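PDB 5NRM: endoglucanase from Acetivibrio cellulolyticus, which binds, through this type I cohesin module of scaffoldin B, an enzyme-borne Cel5 dockerin in cellulosome assembly, the whole protein probably also cleaving cellulose as an endoglucanase. Local coordinates for residues A[27-37]-A[87-95]; A[40-48]-A[102-113]. All blocks are in the same frame, centred on the assembly; numbering follows the deposited sequence.

Contact 1 of 2, residues A[27-37]-A[87-95]; sequences ISKNGISTADF and YISTDGVFA
Ser89 O is gripped by two waters that link it to the backbone carbonyls of Ile27 and Ser28: one donates to Ser89 O at 2.7 Å and to Ile27 O, the other to Ser89 O at 2.6 Å and to Ser28 O. Beside these waters the chains meet in a single antiparallel hydrogen-bonded pair, with Ile88 N giving to Ile32 O at 2.8 Å and Ile32 N to Ile88 O at 2.9 Å. Asp91 shows how one carboxylate can serve two amides. Its CG lies beside its own backbone N (chi1 -69°), which turns the carboxylate towards residues 26-27, where OD1 takes Ile27 N on its syn lone pair at 3.0 Å and OD2 accepts from Gly26 N. Ile27 lays CD1 against Ile88 CG2, and Asn30 O sits over one face of the Tyr87 ring. Deeper in, the Phe37 and Phe94 rings meet along their margins, CE2 to CE2 at 3.6 Å and planes at 41°, with Ala35 CB beside Phe94 CZ. Both rings touch strands 17-25 (Phe37 on Val22, Phe94 on Leu24) and 73-79 (both on Val76), and Phe64 meets Phe94 edge-to-face; Thr34 and Asp36 instead bond Ser13 of the dockerin chain.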
loop_
_atom_site.group_PDB
_atom_site.type_symbol
_atom_site.label_atom_id
_atom_site.label_comp_id
_atom_site.label_asym_id
_atom_site.label_seq_id
_atom_site.Cartn_x
_atom_site.Cartn_y
_atom_site.Cartn_z
ATOM N N ILE A 27 -11.047 -9.524 -6.876
ATOM C CA ILE A 27 -10.986 -8.277 -7.655
ATOM C C ILE A 27 -12.084 -8.378 -8.675
ATOM O O ILE A 27 -12.241 -9.412 -9.334
ATOM C CB ILE A 27 -9.632 -8.136 -8.342
ATOM C CG1 ILE A 27 -8.565 -7.942 -7.269
ATOM C CG2 ILE A 27 -9.607 -6.957 -9.286
ATOM C CD1 ILE A 27 -7.126 -7.973 -7.764
ATOM N N SER A 28 -12.893 -7.319 -8.771
ATOM C CA SER A 28 -14.017 -7.234 -9.766
ATOM C C SER A 28 -13.509 -6.872 -11.165
ATOM O O SER A 28 -12.320 -6.544 -11.347
ATOM C CB SER A 28 -15.045 -6.172 -9.368
ATOM O OG SER A 28 -14.491 -4.843 -9.490
ATOM N N LYS A 29 -14.413 -6.906 -12.151
ATOM C CA LYS A 29 -14.061 -6.428 -13.487
ATOM C C LYS A 29 -13.655 -4.928 -13.475
ATOM O O LYS A 29 -12.931 -4.523 -14.400
ATOM C CB LYS A 29 -15.178 -6.694 -14.515
ATOM C CG LYS A 29 -15.287 -8.186 -14.866
ATOM C CD LYS A 29 -16.556 -8.450 -15.677
ATOM C CE LYS A 29 -16.870 -9.938 -15.632
ATOM N NZ LYS A 29 -17.436 -10.396 -16.900
ATOM N N ASN A 30 -13.972 -4.170 -12.405
ATOM C CA ASN A 30 -13.510 -2.778 -12.280
ATOM C C ASN A 30 -12.079 -2.657 -11.840
ATOM O O ASN A 30 -11.473 -1.582 -11.870
ATOM C CB ASN A 30 -14.413 -1.979 -11.356
ATOM C CG ASN A 30 -15.831 -1.890 -11.890
ATOM O OD1 ASN A 30 -16.045 -1.831 -13.075
ATOM N ND2 ASN A 30 -16.795 -1.895 -11.004
ATOM N N GLY A 31 -11.490 -3.784 -11.459
ATOM C CA GLY A 31 -10.090 -3.783 -11.143
ATOM C C GLY A 31 -9.680 -3.060 -9.847
ATOM O O GLY A 31 -10.529 -2.623 -9.046
ATOM N N ILE A 32 -8.371 -2.934 -9.650
ATOM C CA ILE A 32 -7.803 -2.157 -8.580
ATOM C C ILE A 32 -6.824 -1.170 -9.175
ATOM O O ILE A 32 -5.803 -1.590 -9.763
ATOM C CB ILE A 32 -7.090 -3.044 -7.548
ATOM C CG1 ILE A 32 -8.081 -3.986 -6.844
ATOM C CG2 ILE A 32 -6.267 -2.215 -6.565
ATOM C CD1 ILE A 32 -9.157 -3.350 -6.014
ATOM N N SER A 33 -7.092 0.121 -9.029
ATOM C CA SER A 33 -6.233 1.204 -9.497
ATOM C C SER A 33 -5.412 1.856 -8.416
ATOM O O SER A 33 -4.457 2.545 -8.745
ATOM C CB SER A 33 -7.015 2.288 -10.215
ATOM O OG SER A 33 -7.650 1.789 -11.388
ATOM N N THR A 34 -5.795 1.701 -7.156
ATOM C CA THR A 34 -5.025 2.312 -6.050
ATOM C C THR A 34 -5.025 1.391 -4.849
ATOM O O THR A 34 -6.034 0.672 -4.611
ATOM C CB THR A 34 -5.633 3.712 -5.584
ATOM O OG1 THR A 34 -6.577 3.545 -4.509
ATOM C CG2 THR A 34 -6.403 4.406 -6.617
ATOM N N ALA A 35 -3.984 1.441 -4.045
ATOM C CA ALA A 35 -3.965 0.717 -2.762
ATOM C C ALA A 35 -3.059 1.391 -1.807
ATOM O O ALA A 35 -1.970 1.850 -2.225
ATOM C CB ALA A 35 -3.549 -0.726 -2.948
ATOM N N ASP A 36 -3.411 1.389 -0.505
ATOM C CA ASP A 36 -2.482 1.731 0.538
ATOM C C ASP A 36 -2.828 0.999 1.780
ATOM O O ASP A 36 -3.974 0.966 2.183
ATOM C CB ASP A 36 -2.359 3.270 0.796
ATOM C CG ASP A 36 -3.598 3.869 1.441
ATOM O OD1 ASP A 36 -4.533 4.046 0.679
ATOM O OD2 ASP A 36 -3.603 4.111 2.663
ATOM N N PHE A 37 -1.815 0.509 2.452
ATOM C CA PHE A 37 -2.051 -0.169 3.749
ATOM C C PHE A 37 -0.742 -0.334 4.472
ATOM O O PHE A 37 0.329 -0.157 3.874
ATOM C CB PHE A 37 -2.815 -1.499 3.616
ATOM C CG PHE A 37 -2.166 -2.521 2.723
ATOM C CD1 PHE A 37 -1.179 -3.377 3.143
ATOM C CD2 PHE A 37 -2.539 -2.598 1.372
ATOM C CE1 PHE A 37 -0.640 -4.327 2.295
ATOM C CE2 PHE A 37 -2.041 -3.544 0.523
ATOM C CZ PHE A 37 -1.054 -4.407 0.978
ATOM N N TYR A 87 -4.827 -0.746 -14.388
ATOM C CA TYR A 87 -5.343 -1.333 -13.171
ATOM C C TYR A 87 -5.011 -2.835 -13.102
ATOM O O TYR A 87 -4.801 -3.504 -14.114
ATOM C CB TYR A 87 -6.844 -1.117 -12.967
ATOM C CG TYR A 87 -7.706 -1.397 -14.136
ATOM C CD1 TYR A 87 -7.891 -0.427 -15.113
ATOM C CD2 TYR A 87 -8.272 -2.636 -14.319
ATOM C CE1 TYR A 87 -8.683 -0.683 -16.233
ATOM C CE2 TYR A 87 -9.051 -2.904 -15.405
ATOM C CZ TYR A 87 -9.250 -1.954 -16.355
ATOM O OH TYR A 87 -10.037 -2.324 -17.424
ATOM N N ILE A 88 -4.992 -3.311 -11.858
ATOM C CA ILE A 88 -4.735 -4.738 -11.540
ATOM C C ILE A 88 -6.040 -5.427 -11.755
ATOM O O ILE A 88 -7.095 -4.988 -11.302
ATOM C CB ILE A 88 -4.236 -4.919 -10.091
ATOM C CG1 ILE A 88 -2.915 -4.252 -9.883
ATOM C CG2 ILE A 88 -4.267 -6.401 -9.728
ATOM C CD1 ILE A 88 -2.540 -4.073 -8.467
ATOM N N SER A 89 -6.031 -6.531 -12.503
ATOM C CA SER A 89 -7.228 -7.217 -12.907
ATOM C C SER A 89 -7.335 -8.691 -12.409
ATOM O O SER A 89 -8.437 -9.282 -12.356
ATOM C CB SER A 89 -7.251 -7.264 -14.444
ATOM O OG SER A 89 -5.984 -7.822 -14.914
ATOM N N THR A 90 -6.200 -9.208 -11.955
ATOM C CA THR A 90 -6.072 -10.635 -11.676
ATOM C C THR A 90 -5.771 -10.845 -10.211
ATOM O O THR A 90 -4.950 -10.178 -9.624
ATOM C CB THR A 90 -4.900 -11.179 -12.525
ATOM O OG1 THR A 90 -5.290 -10.992 -13.892
ATOM C CG2 THR A 90 -4.671 -12.667 -12.262
ATOM N N ASP A 91 -6.497 -11.781 -9.633
ATOM C CA ASP A 91 -6.261 -12.173 -8.278
ATOM C C ASP A 91 -4.907 -12.879 -8.154
ATOM O O ASP A 91 -4.489 -13.610 -9.064
ATOM C CB ASP A 91 -7.353 -13.149 -7.802
ATOM C CG ASP A 91 -8.741 -12.520 -7.638
ATOM O OD1 ASP A 91 -8.784 -11.306 -7.654
ATOM O OD2 ASP A 91 -9.747 -13.327 -7.422
ATOM N N GLY A 92 -4.284 -12.726 -6.992
ATOM C CA GLY A 92 -3.016 -13.383 -6.734
ATOM C C GLY A 92 -2.186 -12.597 -5.761
ATOM O O GLY A 92 -2.687 -11.847 -4.926
ATOM N N VAL A 93 -0.879 -12.773 -5.879
ATOM C CA VAL A 93 0.072 -12.187 -4.997
ATOM C C VAL A 93 0.263 -10.733 -5.421
ATOM O O VAL A 93 0.626 -10.403 -6.551
ATOM C CB VAL A 93 1.445 -12.969 -4.987
ATOM C CG1 VAL A 93 2.386 -12.278 -4.048
ATOM C CG2 VAL A 93 1.239 -14.377 -4.542
ATOM N N PHE A 94 0.039 -9.881 -4.444
ATOM C CA PHE A 94 0.231 -8.424 -4.562
ATOM C C PHE A 94 1.581 -7.929 -4.058
ATOM O O PHE A 94 2.138 -6.980 -4.593
ATOM C CB PHE A 94 -0.914 -7.723 -3.757
ATOM C CG PHE A 94 -0.850 -6.200 -3.779
ATOM C CD1 PHE A 94 -1.265 -5.480 -4.906
ATOM C CD2 PHE A 94 -0.466 -5.519 -2.694
ATOM C CE1 PHE A 94 -1.229 -4.093 -4.851
ATOM C CE2 PHE A 94 -0.389 -4.139 -2.658
ATOM C CZ PHE A 94 -0.823 -3.422 -3.713
ATOM N N ALA A 95 2.097 -8.509 -2.981
ATOM C CA ALA A 95 3.442 -8.182 -2.468
ATOM C C ALA A 95 4.085 -9.428 -1.924
ATOM O O ALA A 95 3.400 -10.264 -1.315
ATOM C CB ALA A 95 3.392 -7.133 -1.384
HETATM O O HOH W 1 -10.200 -10.957 -11.076
HETATM O O HOH W 2 -10.426 -7.726 -13.137
#

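Contact 2 of 2, residues A[40-48]-A[102-113]; sequences TYDATKLEY and KSSAAIGSKAEV
An Asx turn where the jelly-roll sandwich of the cohesin passes from strand 34-41 to strand 46-53 sets Asp42 against Ala111 and Glu112 of strand 110-116. Asp42 CG stands anti to the backbone N (chi1 -179°), which brings OD1 back over its own turn. There it accepts Thr44 OG1 at 2.6 Å on the syn side and Thr44 N at 2.9 Å on the anti side, both from one carboxylate face, a double grip that should hold its rotation. OD2 accepts from a water that also donates to Lys110 O and accepts from Glu112 N. Tyr41 and Val113 form an antiparallel non-hydrogen-bonded pair, and next to it Asp42 N gives to Glu112 O at 3.0 Å, nearly in line with the C=O but bent at the hydrogen (135°).

Two lysines reach across in opposite senses. Lys102, extended beyond CG, runs alongside the turn and ends with NZ on Ala43 O at 2.8 Å, and its backbone N donates to Lys45 O at 2.9 Å, nearly straight (171°). Lys45 passes over the Ala111 methyl and delivers NZ to Lys110 O at 3.0 Å, well above that carbonyl's plane; its bond to Ser109 OG is weak, and Ser109 OG itself donates to Ala106 O. Leu46 straddles Ala111, with CG 3.7 Å from Ala111 CB, and crosses Val113 at about a right angle, CD1 meeting Val113 CG2.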
loop_
_atom_site.group_PDB
_atom_site.type_symbol
_atom_site.label_atom_id
_atom_site.label_comp_id
_atom_site.label_asym_id
_atom_site.label_seq_id
_atom_site.Cartn_x
_atom_site.Cartn_y
_atom_site.Cartn_z
ATOM N N THR A 40 2.249 -4.748 9.740
ATOM C CA THR A 40 3.035 -4.943 10.959
ATOM C C THR A 40 3.559 -6.359 10.971
ATOM O O THR A 40 2.936 -7.284 10.460
ATOM C CB THR A 40 2.320 -4.538 12.236
ATOM O OG1 THR A 40 1.123 -5.265 12.337
ATOM C CG2 THR A 40 2.032 -3.058 12.182
ATOM N N TYR A 41 4.716 -6.534 11.604
ATOM C CA TYR A 41 5.329 -7.873 11.751
ATOM C C TYR A 41 6.011 -7.946 13.078
ATOM O O TYR A 41 6.491 -6.923 13.640
ATOM C CB TYR A 41 6.211 -8.195 10.552
ATOM C CG TYR A 41 7.386 -7.276 10.411
ATOM C CD1 TYR A 41 8.628 -7.565 11.057
ATOM C CD2 TYR A 41 7.308 -6.112 9.660
ATOM C CE1 TYR A 41 9.690 -6.679 10.978
ATOM C CE2 TYR A 41 8.360 -5.246 9.578
ATOM C CZ TYR A 41 9.573 -5.512 10.218
ATOM O OH TYR A 41 10.650 -4.617 10.171
ATOM N N ASP A 42 6.204 -9.170 13.535
ATOM C CA ASP A 42 6.855 -9.357 14.860
ATOM C C ASP A 42 8.368 -9.217 14.707
ATOM O O ASP A 42 9.098 -10.156 14.276
ATOM C CB ASP A 42 6.506 -10.735 15.415
ATOM C CG ASP A 42 7.100 -11.015 16.768
ATOM O OD1 ASP A 42 7.935 -10.206 17.229
ATOM O OD2 ASP A 42 6.699 -12.052 17.359
ATOM N N ALA A 43 8.843 -8.008 15.011
ATOM C CA ALA A 43 10.266 -7.714 14.764
ATOM C C ALA A 43 11.123 -8.395 15.812
ATOM O O ALA A 43 12.334 -8.423 15.620
ATOM C CB ALA A 43 10.537 -6.215 14.763
ATOM N N THR A 44 10.563 -9.023 16.861
ATOM C CA THR A 44 11.413 -9.766 17.782
ATOM C C THR A 44 11.849 -11.090 17.173
ATOM O O THR A 44 12.813 -11.685 17.665
ATOM C CB THR A 44 10.707 -10.064 19.116
ATOM O OG1 THR A 44 9.712 -11.097 18.966
ATOM C CG2 THR A 44 10.178 -8.820 19.711
ATOM N N LYS A 45 11.180 -11.507 16.100
ATOM C CA LYS A 45 11.488 -12.759 15.429
ATOM C C LYS A 45 11.931 -12.634 13.970
ATOM O O LYS A 45 12.538 -13.543 13.459
ATOM C CB LYS A 45 10.304 -13.667 15.498
ATOM C CG LYS A 45 9.911 -14.036 16.922
ATOM C CD LYS A 45 8.689 -14.946 16.909
ATOM C CE LYS A 45 8.056 -14.998 18.296
ATOM N NZ LYS A 45 7.439 -16.305 18.483
ATOM N N LEU A 46 11.610 -11.518 13.339
ATOM C CA LEU A 46 11.831 -11.336 11.933
ATOM C C LEU A 46 12.612 -10.065 11.706
ATOM O O LEU A 46 12.279 -8.995 12.264
ATOM C CB LEU A 46 10.527 -11.245 11.139
ATOM C CG LEU A 46 9.503 -12.386 11.238
ATOM C CD1 LEU A 46 8.220 -11.965 10.563
ATOM C CD2 LEU A 46 10.053 -13.728 10.704
ATOM N N GLU A 47 13.533 -10.158 10.791
ATOM C CA GLU A 47 14.316 -9.001 10.292
ATOM C C GLU A 47 13.830 -8.738 8.838
ATOM O O GLU A 47 14.026 -9.576 7.966
ATOM C CB GLU A 47 15.791 -9.290 10.316
ATOM C CG GLU A 47 16.647 -8.163 9.739
ATOM C CD GLU A 47 18.099 -8.584 9.313
ATOM O OE1 GLU A 47 18.511 -9.786 9.124
ATOM O OE2 GLU A 47 18.873 -7.608 9.048
ATOM N N TYR A 48 13.174 -7.591 8.614
ATOM C CA TYR A 48 12.784 -7.210 7.251
ATOM C C TYR A 48 13.935 -6.876 6.388
ATOM O O TYR A 48 14.782 -6.074 6.772
ATOM C CB TYR A 48 11.810 -6.060 7.307
ATOM C CG TYR A 48 11.311 -5.590 5.964
ATOM C CD1 TYR A 48 10.354 -6.324 5.288
ATOM C CD2 TYR A 48 11.772 -4.384 5.399
ATOM C CE1 TYR A 48 9.839 -5.900 4.112
ATOM C CE2 TYR A 48 11.243 -3.984 4.196
ATOM C CZ TYR A 48 10.244 -4.717 3.596
ATOM O OH TYR A 48 9.747 -4.173 2.396
ATOM N N LYS A 102 15.107 -14.621 12.756
ATOM C CA LYS A 102 16.172 -14.546 13.703
ATOM C C LYS A 102 16.527 -15.963 14.213
ATOM O O LYS A 102 15.631 -16.764 14.515
ATOM C CB LYS A 102 15.848 -13.588 14.846
ATOM C CG LYS A 102 15.695 -12.181 14.280
ATOM C CD LYS A 102 15.454 -11.159 15.393
ATOM C CE LYS A 102 15.475 -9.722 14.897
ATOM N NZ LYS A 102 15.126 -8.779 16.024
ATOM N N SER A 103 17.819 -16.200 14.379
ATOM C CA SER A 103 18.293 -17.511 14.835
ATOM C C SER A 103 17.855 -17.853 16.260
ATOM O O SER A 103 17.764 -19.032 16.557
ATOM C CB SER A 103 19.823 -17.651 14.720
ATOM O OG SER A 103 20.476 -16.529 15.358
ATOM N N SER A 104 17.505 -16.859 17.082
ATOM C CA SER A 104 17.033 -17.023 18.467
ATOM C C SER A 104 15.600 -17.469 18.592
ATOM O O SER A 104 15.195 -17.857 19.655
ATOM C CB SER A 104 17.105 -15.687 19.217
ATOM O OG SER A 104 16.246 -14.747 18.582
ATOM N N ALA A 105 14.828 -17.351 17.514
ATOM C CA ALA A 105 13.413 -17.582 17.590
ATOM C C ALA A 105 13.119 -19.069 17.823
ATOM O O ALA A 105 13.727 -19.923 17.204
ATOM C CB ALA A 105 12.731 -17.074 16.334
ATOM N N ALA A 106 12.178 -19.372 18.725
ATOM C CA ALA A 106 11.913 -20.732 19.144
ATOM C C ALA A 106 11.152 -21.505 18.088
ATOM O O ALA A 106 10.144 -21.011 17.579
ATOM C CB ALA A 106 11.083 -20.717 20.447
ATOM N N ILE A 107 11.589 -22.726 17.811
ATOM C CA ILE A 107 10.847 -23.683 16.972
ATOM C C ILE A 107 9.484 -23.966 17.562
ATOM O O ILE A 107 9.325 -24.110 18.784
ATOM C CB ILE A 107 11.666 -24.998 16.730
ATOM C CG1 ILE A 107 12.747 -24.748 15.658
ATOM C CG2 ILE A 107 10.809 -26.183 16.284
ATOM C CD1 ILE A 107 14.047 -24.327 16.264
ATOM N N GLY A 108 8.506 -24.003 16.677
ATOM C CA GLY A 108 7.098 -24.084 17.014
ATOM C C GLY A 108 6.407 -22.748 17.343
ATOM O O GLY A 108 5.163 -22.714 17.436
ATOM N N SER A 109 7.160 -21.667 17.567
ATOM C CA SER A 109 6.511 -20.343 17.828
ATOM C C SER A 109 6.090 -19.696 16.519
ATOM O O SER A 109 6.338 -20.275 15.460
ATOM C CB SER A 109 7.421 -19.436 18.622
ATOM O OG SER A 109 8.530 -18.907 17.870
ATOM N N LYS A 110 5.384 -18.563 16.625
ATOM C CA LYS A 110 4.822 -17.905 15.437
ATOM C C LYS A 110 5.233 -16.429 15.434
ATOM O O LYS A 110 5.299 -15.813 16.472
ATOM C CB LYS A 110 3.277 -17.884 15.402
ATOM C CG LYS A 110 2.581 -19.143 15.729
ATOM C CD LYS A 110 2.686 -20.185 14.683
ATOM C CE LYS A 110 1.799 -21.348 15.089
ATOM N NZ LYS A 110 2.629 -22.438 15.706
ATOM N N ALA A 111 5.533 -15.924 14.253
ATOM C CA ALA A 111 5.846 -14.502 14.033
ATOM C C ALA A 111 4.682 -13.934 13.233
ATOM O O ALA A 111 4.576 -14.191 12.041
ATOM C CB ALA A 111 7.149 -14.299 13.309
ATOM N N GLU A 112 3.809 -13.177 13.889
ATOM C CA GLU A 112 2.629 -12.617 13.255
ATOM C C GLU A 112 3.023 -11.580 12.210
ATOM O O GLU A 112 4.015 -10.796 12.382
ATOM C CB GLU A 112 1.735 -11.961 14.276
ATOM C CG GLU A 112 1.060 -12.984 15.179
ATOM C CD GLU A 112 0.082 -12.416 16.151
ATOM O OE1 GLU A 112 -0.020 -11.166 16.181
ATOM O OE2 GLU A 112 -0.545 -13.250 16.861
ATOM N N VAL A 113 2.268 -11.566 11.101
ATOM C CA VAL A 113 2.436 -10.588 10.039
ATOM C C VAL A 113 0.967 -10.178 9.718
ATOM O O VAL A 113 0.175 -11.023 9.337
ATOM C CB VAL A 113 3.105 -11.129 8.771
ATOM C CG1 VAL A 113 3.294 -10.056 7.728
ATOM C CG2 VAL A 113 4.474 -11.720 9.088
HETATM O O HOH W 3 4.209 -12.814 16.794
HETATM O O HOH W 4 13.410 -14.462 18.198
#

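How the contacts relate
Contacts 1 and 2 illustrate how one strand of a beta sandwich can share in two well-separated contacts. They lie about 28 Å apart, centre to centre, on opposite sides of the centre of the chain, yet both draw on strand 34-41: the loop before it carries the backbone bonds of contact 1, to which the strand itself adds side chains, and residues 40-48 lead out of it. Along the sequence the segments alternate, 27-37, 40-48, 87-95, 102-113, so the two pairings cross. The partners are also successive, since strand 92-101 precedes strand 110-116. Every segment belongs to the single cohesin domain, and of the two contacts it is contact 1 that touches the dockerin chain.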